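Intracellular exo-alpha-(1->5)-L-arabinofuranosidase (Bifidobacterium longum, PDB 2Y2W) hydrolyses terminal alpha-L-arabinofuranosyl bonds in arabinans and arabinoxylan, helping to break down plant cell wall polysaccharides. Local coordinates at residues 206-211 with 247-252; 273-278 with 330-335. One frame throughout, in Å; residues are numbered along the deposited sequence.

Interaction 1: residues 206-211 with 247-252; sequences DIKMWC and GLELVA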
loop_
_atom_site.group_PDB
_atom_site.type_symbol
_atom_site.label_atom_id
_atom_site.label_comp_id
_atom_site.label_asym_id
_atom_site.label_seq_id
_atom_site.Cartn_x
_atom_site.Cartn_y
_atom_site.Cartn_z
ATOM N N ASP D 206 -8.770 -3.015 -27.710
ATOM C CA ASP D 206 -7.443 -3.427 -28.178
ATOM C C ASP D 206 -6.366 -2.372 -27.916
ATOM O O ASP D 206 -5.692 -1.901 -28.839
ATOM C CB ASP D 206 -7.469 -3.829 -29.662
ATOM C CG ASP D 206 -8.325 -5.055 -29.927
ATOM O OD1 ASP D 206 -8.583 -5.843 -28.985
ATOM O OD2 ASP D 206 -8.738 -5.233 -31.094
ATOM N N ILE D 207 -6.221 -2.000 -26.647
ATOM C CA ILE D 207 -5.158 -1.095 -26.234
ATOM C C ILE D 207 -3.911 -1.913 -25.880
ATOM O O ILE D 207 -3.907 -2.676 -24.912
ATOM C CB ILE D 207 -5.615 -0.172 -25.081
ATOM C CG1 ILE D 207 -6.798 0.684 -25.550
ATOM C CG2 ILE D 207 -4.457 0.704 -24.591
ATOM C CD1 ILE D 207 -7.450 1.530 -24.473
ATOM N N LYS D 208 -2.876 -1.761 -26.707
ATOM C CA LYS D 208 -1.612 -2.490 -26.572
ATOM C C LYS D 208 -0.643 -1.833 -25.595
ATOM O O LYS D 208 -0.111 -2.491 -24.697
ATOM C CB LYS D 208 -0.921 -2.599 -27.932
ATOM C CG LYS D 208 -1.092 -3.923 -28.647
ATOM C CD LYS D 208 -0.333 -3.899 -29.972
ATOM C CE LYS D 208 -0.201 -5.288 -30.572
ATOM N NZ LYS D 208 0.640 -5.271 -31.803
ATOM N N MET D 209 -0.412 -0.537 -25.789
ATOM C CA MET D 209 0.611 0.195 -25.052
ATOM C C MET D 209 0.039 0.877 -23.807
ATOM O O MET D 209 -0.896 1.678 -23.897
ATOM C CB MET D 209 1.296 1.209 -25.974
ATOM C CG MET D 209 2.669 1.655 -25.517
ATOM S SD MET D 209 3.510 2.570 -26.819
ATOM C CE MET D 209 4.945 3.182 -25.939
ATOM N N TRP D 210 0.616 0.541 -22.655
ATOM C CA TRP D 210 0.156 1.043 -21.362
ATOM C C TRP D 210 1.295 1.681 -20.578
ATOM O O TRP D 210 2.402 1.139 -20.527
ATOM C CB TRP D 210 -0.444 -0.088 -20.522
ATOM C CG TRP D 210 -1.708 -0.682 -21.066
ATOM C CD1 TRP D 210 -1.837 -1.454 -22.184
ATOM C CD2 TRP D 210 -3.020 -0.579 -20.497
ATOM N NE1 TRP D 210 -3.148 -1.822 -22.356
ATOM C CE2 TRP D 210 -3.894 -1.301 -21.334
ATOM C CE3 TRP D 210 -3.541 0.056 -19.362
ATOM C CZ2 TRP D 210 -5.258 -1.409 -21.074
ATOM C CZ3 TRP D 210 -4.896 -0.050 -19.105
ATOM C CH2 TRP D 210 -5.741 -0.777 -19.958
ATOM N N CYS D 211 1.013 2.823 -19.959
ATOM C CA CYS D 211 1.966 3.475 -19.067
ATOM C C CYS D 211 1.625 3.186 -17.608
ATOM O O CYS D 211 0.563 3.576 -17.115
ATOM C CB CYS D 211 2.006 4.982 -19.318
ATOM S SG CYS D 211 2.525 5.417 -20.979
ATOM N N GLY D 247 0.250 -9.981 -25.287
ATOM C CA GLY D 247 0.463 -9.000 -26.350
ATOM C C GLY D 247 0.616 -7.552 -25.918
ATOM O O GLY D 247 0.810 -6.674 -26.763
ATOM N N LEU D 248 0.531 -7.296 -24.613
ATOM C CA LEU D 248 0.661 -5.941 -24.086
ATOM C C LEU D 248 2.090 -5.430 -24.186
ATOM O O LEU D 248 3.045 -6.205 -24.109
ATOM C CB LEU D 248 0.197 -5.866 -22.630
ATOM C CG LEU D 248 -1.289 -5.987 -22.281
ATOM C CD1 LEU D 248 -1.478 -5.696 -20.801
ATOM C CD2 LEU D 248 -2.182 -5.077 -23.129
ATOM N N GLU D 249 2.222 -4.119 -24.360
ATOM C CA GLU D 249 3.519 -3.455 -24.380
ATOM C C GLU D 249 3.538 -2.396 -23.279
ATOM O O GLU D 249 2.835 -1.391 -23.360
ATOM C CB GLU D 249 3.794 -2.852 -25.761
ATOM C CG GLU D 249 3.719 -3.878 -26.894
ATOM C CD GLU D 249 3.930 -3.280 -28.276
ATOM O OE1 GLU D 249 3.465 -2.145 -28.522
ATOM O OE2 GLU D 249 4.553 -3.962 -29.122
ATOM N N LEU D 250 4.346 -2.637 -22.249
ATOM C CA LEU D 250 4.253 -1.885 -20.996
ATOM C C LEU D 250 5.403 -0.911 -20.755
ATOM O O LEU D 250 6.574 -1.252 -20.940
ATOM C CB LEU D 250 4.113 -2.851 -19.817
ATOM C CG LEU D 250 2.953 -3.847 -19.926
ATOM C CD1 LEU D 250 3.067 -4.932 -18.870
ATOM C CD2 LEU D 250 1.600 -3.148 -19.844
ATOM N N VAL D 251 5.043 0.298 -20.328
ATOM C CA VAL D 251 5.998 1.390 -20.126
ATOM C C VAL D 251 6.197 1.684 -18.640
ATOM O O VAL D 251 5.232 1.950 -17.917
ATOM C CB VAL D 251 5.538 2.697 -20.834
ATOM C CG1 VAL D 251 6.652 3.738 -20.825
ATOM C CG2 VAL D 251 5.079 2.418 -22.260
ATOM N N ALA D 252 7.451 1.632 -18.198
ATOM C CA ALA D 252 7.821 2.030 -16.843
ATOM C C ALA D 252 8.247 3.488 -16.826
ATOM O O ALA D 252 8.842 3.975 -17.791
ATOM C CB ALA D 252 8.940 1.157 -16.318
#

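Interaction 2: residues 273-278 with 330-335; sequences KAYENL and GTKDIA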
loop_
_atom_site.group_PDB
_atom_site.type_symbol
_atom_site.label_atom_id
_atom_site.label_comp_id
_atom_site.label_asym_id
_atom_site.label_seq_id
_atom_site.Cartn_x
_atom_site.Cartn_y
_atom_site.Cartn_z
ATOM N N LYS D 273 14.909 -4.794 -11.844
ATOM C CA LYS D 273 13.948 -5.639 -11.141
ATOM C C LYS D 273 12.787 -6.075 -12.033
ATOM O O LYS D 273 12.426 -7.253 -12.054
ATOM C CB LYS D 273 13.423 -4.936 -9.883
ATOM C CG LYS D 273 12.697 -5.864 -8.916
ATOM C CD LYS D 273 12.573 -5.242 -7.537
ATOM C CE LYS D 273 11.937 -6.210 -6.550
ATOM N NZ LYS D 273 11.861 -5.631 -5.177
ATOM N N ALA D 274 12.217 -5.130 -12.775
ATOM C CA ALA D 274 10.997 -5.387 -13.540
ATOM C C ALA D 274 11.251 -5.755 -15.004
ATOM O O ALA D 274 10.313 -5.797 -15.805
ATOM C CB ALA D 274 10.060 -4.195 -13.440
ATOM N N TYR D 275 12.511 -6.040 -15.338
ATOM C CA TYR D 275 12.934 -6.278 -16.725
ATOM C C TYR D 275 12.015 -7.187 -17.543
ATOM O O TYR D 275 11.542 -6.791 -18.610
ATOM C CB TYR D 275 14.383 -6.795 -16.781
ATOM C CG TYR D 275 14.784 -7.326 -18.142
ATOM C CD1 TYR D 275 15.018 -6.461 -19.210
ATOM C CD2 TYR D 275 14.915 -8.697 -18.361
ATOM C CE1 TYR D 275 15.375 -6.951 -20.461
ATOM C CE2 TYR D 275 15.268 -9.195 -19.606
ATOM C CZ TYR D 275 15.497 -8.319 -20.651
ATOM O OH TYR D 275 15.852 -8.817 -21.882
ATOM N N GLU D 276 11.771 -8.393 -17.038
ATOM C CA GLU D 276 11.061 -9.435 -17.789
ATOM C C GLU D 276 9.720 -9.024 -18.403
ATOM O O GLU D 276 9.411 -9.419 -19.529
ATOM C CB GLU D 276 10.890 -10.705 -16.944
ATOM C CG GLU D 276 11.954 -11.781 -17.210
ATOM C CD GLU D 276 11.930 -12.327 -18.647
ATOM O OE1 GLU D 276 10.871 -12.260 -19.316
ATOM O OE2 GLU D 276 12.981 -12.827 -19.107
ATOM N N ASN D 277 8.937 -8.231 -17.675
ATOM C CA ASN D 277 7.591 -7.863 -18.122
ATOM C C ASN D 277 7.474 -6.436 -18.651
ATOM O O ASN D 277 6.370 -5.939 -18.893
ATOM C CB ASN D 277 6.576 -8.114 -17.006
ATOM C CG ASN D 277 6.588 -9.549 -16.526
ATOM O OD1 ASN D 277 6.926 -9.824 -15.377
ATOM N ND2 ASN D 277 6.232 -10.475 -17.408
ATOM N N LEU D 278 8.619 -5.785 -18.833
ATOM C CA LEU D 278 8.656 -4.435 -19.380
ATOM C C LEU D 278 9.117 -4.436 -20.828
ATOM O O LEU D 278 9.856 -5.324 -21.262
ATOM C CB LEU D 278 9.555 -3.521 -18.539
ATOM C CG LEU D 278 9.038 -3.084 -17.164
ATOM C CD1 LEU D 278 10.121 -2.315 -16.435
ATOM C CD2 LEU D 278 7.760 -2.253 -17.274
ATOM N N GLY D 330 19.280 -11.204 -20.103
ATOM C CA GLY D 330 18.132 -11.130 -20.996
ATOM C C GLY D 330 18.503 -11.168 -22.461
ATOM O O GLY D 330 19.650 -10.908 -22.831
ATOM N N THR D 331 17.516 -11.495 -23.291
ATOM C CA THR D 331 17.697 -11.580 -24.738
ATOM C C THR D 331 17.029 -10.398 -25.433
ATOM O O THR D 331 17.313 -10.104 -26.596
ATOM C CB THR D 331 17.115 -12.901 -25.300
ATOM O OG1 THR D 331 15.693 -12.926 -25.110
ATOM C CG2 THR D 331 17.736 -14.108 -24.603
ATOM N N LYS D 332 16.149 -9.725 -24.693
ATOM C CA LYS D 332 15.311 -8.647 -25.210
ATOM C C LYS D 332 15.834 -7.267 -24.798
ATOM O O LYS D 332 16.280 -7.075 -23.665
ATOM C CB LYS D 332 13.873 -8.850 -24.710
ATOM C CG LYS D 332 13.024 -7.580 -24.590
ATOM C CD LYS D 332 11.852 -7.771 -23.633
ATOM C CE LYS D 332 12.259 -7.598 -22.176
ATOM N NZ LYS D 332 11.121 -7.877 -21.254
ATOM N N ASP D 333 15.771 -6.315 -25.728
ATOM C CA ASP D 333 16.084 -4.919 -25.442
ATOM C C ASP D 333 14.858 -4.154 -24.960
ATOM O O ASP D 333 13.757 -4.336 -25.481
ATOM C CB ASP D 333 16.629 -4.225 -26.691
ATOM C CG ASP D 333 18.132 -4.329 -26.814
ATOM O OD1 ASP D 333 18.743 -5.163 -26.110
ATOM O OD2 ASP D 333 18.703 -3.566 -27.625
ATOM N N ILE D 334 15.061 -3.298 -23.963
ATOM C CA ILE D 334 14.054 -2.331 -23.554
ATOM C C ILE D 334 14.204 -1.104 -24.445
ATOM O O ILE D 334 15.250 -0.451 -24.441
ATOM C CB ILE D 334 14.221 -1.906 -22.068
ATOM C CG1 ILE D 334 14.249 -3.123 -21.126
ATOM C CG2 ILE D 334 13.156 -0.877 -21.663
ATOM C CD1 ILE D 334 12.986 -3.970 -21.110
ATOM N N ALA D 335 13.163 -0.806 -25.217
ATOM C CA ALA D 335 13.145 0.387 -26.061
ATOM C C ALA D 335 12.847 1.641 -25.239
ATOM O O ALA D 335 12.292 1.562 -24.139
ATOM C CB ALA D 335 12.135 0.231 -27.189
#

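Interaction 1: residues 206-211 with 247-252
Trp210 and Leu250 pair side by side where strands 209-212 and 249-252 run parallel in the barrel sheet. The tryptophan CB meets Leu250 CD2 at 3.7 Å. With CG beside the backbone N (chi1 -66°), the ring is carried back along the strand toward Leu248, whose CD2 lies 3.8 Å from Trp210 CD1 and obliquely to the ring. Farther out, Trp210 NE1 donates to Ile207 O at 2.8 Å, reaching that carbonyl from above its plane, while Ile207 CG2 covers one ring face near its rim. The Trp210 side chain also packs against Leu181 and Val184 of helix 174-185 and touches Met241 of helix 227-244. Met209 and Val251 point to the other face of the sheet, inside the barrel, where Met209 CE touches Val251 CG2 at 3.8 Å and both residues adjoin strand 335-341.

Three backbone bonds join the strands: Glu249 N to Lys208 O (2.9 Å, almost straight at 178°), Trp210 N to Glu249 O (3.0 Å) and Val251 N to Trp210 O (2.8 Å). At the exposed end the Glu249 carboxylate is held by a salt bridge to Arg62, and Lys208 NZ stays 4.9 Å from Glu249 OE2, too far for a salt bridge. The backbone N-H groups of Trp210, Glu249 and Val251 thus have partners, and the indole, tied through its N-H, is probably held against rotation in the apolar layer between sheet and helices.

Interaction 2: residues 273-278 with 330-335
Lys332 lays the end of its chain over one face of the Tyr275 ring. Its NZ stands 4.4 Å from the ring centroid, only 10° off the normal, a cation-pi contact, and Lys332 CE makes a CH-pi contact 4.0 Å from the same centroid. A bend at chi3 (82°) turns the otherwise extended chain so that the ammonium group arrives among backbone carbonyls. NZ donates to Leu278 O at 2.8 Å, in the carbonyl plane, and to Tyr275 O at 2.9 Å. Tyr275 O also accepts from Leu278 N, which comes from the opposite face of that carbonyl, so the turn and the lysine grip the same oxygen. The Glu276 carboxylate is near enough that it may add to the favourable field around the charge.

The tyrosine runs the other way along the lysine. Its OH donates to Lys332 O at 2.5 Å, on a lone pair, with that oxygen in the ring plane at the edge. Gly330 CA lies 3.4 Å from the Tyr275 OH. Ile334 CD1 rests obliquely near the ring, 3.7 Å from Tyr275 CD1, and also packs against Leu278.

Helix 265-274 and helix 307-327 each lead through one of these segments into a barrel strand, an arrangement of helix-to-strand loops at the N-terminal end of a (beta/alpha)8 barrel.

Both contacts belong to the eight-stranded parallel barrel, with centres 14 Å apart. Interaction 1 is complete in the sequence before interaction 2 begins: strands 209-212 and 249-252 with helix 227-244 form one beta-alpha-beta unit, and helix 265-274 follows. The two touch where Leu250 CD1 meets Asn277 O at 3.5 Å and Ala252 CB meets Leu278 CD1 at 3.7 Å. Residues 273-278 then lead into strand 280-287, the next barrel neighbour of strand 249-252, and residues 330-335 into strand 335-341. Asn214 and the probable acid/base Glu215 follow strand 209-212, and the probable nucleophile Glu340 lies near the end of strand 335-341; interaction 2 lies at the opposite, N-terminal end of the barrel.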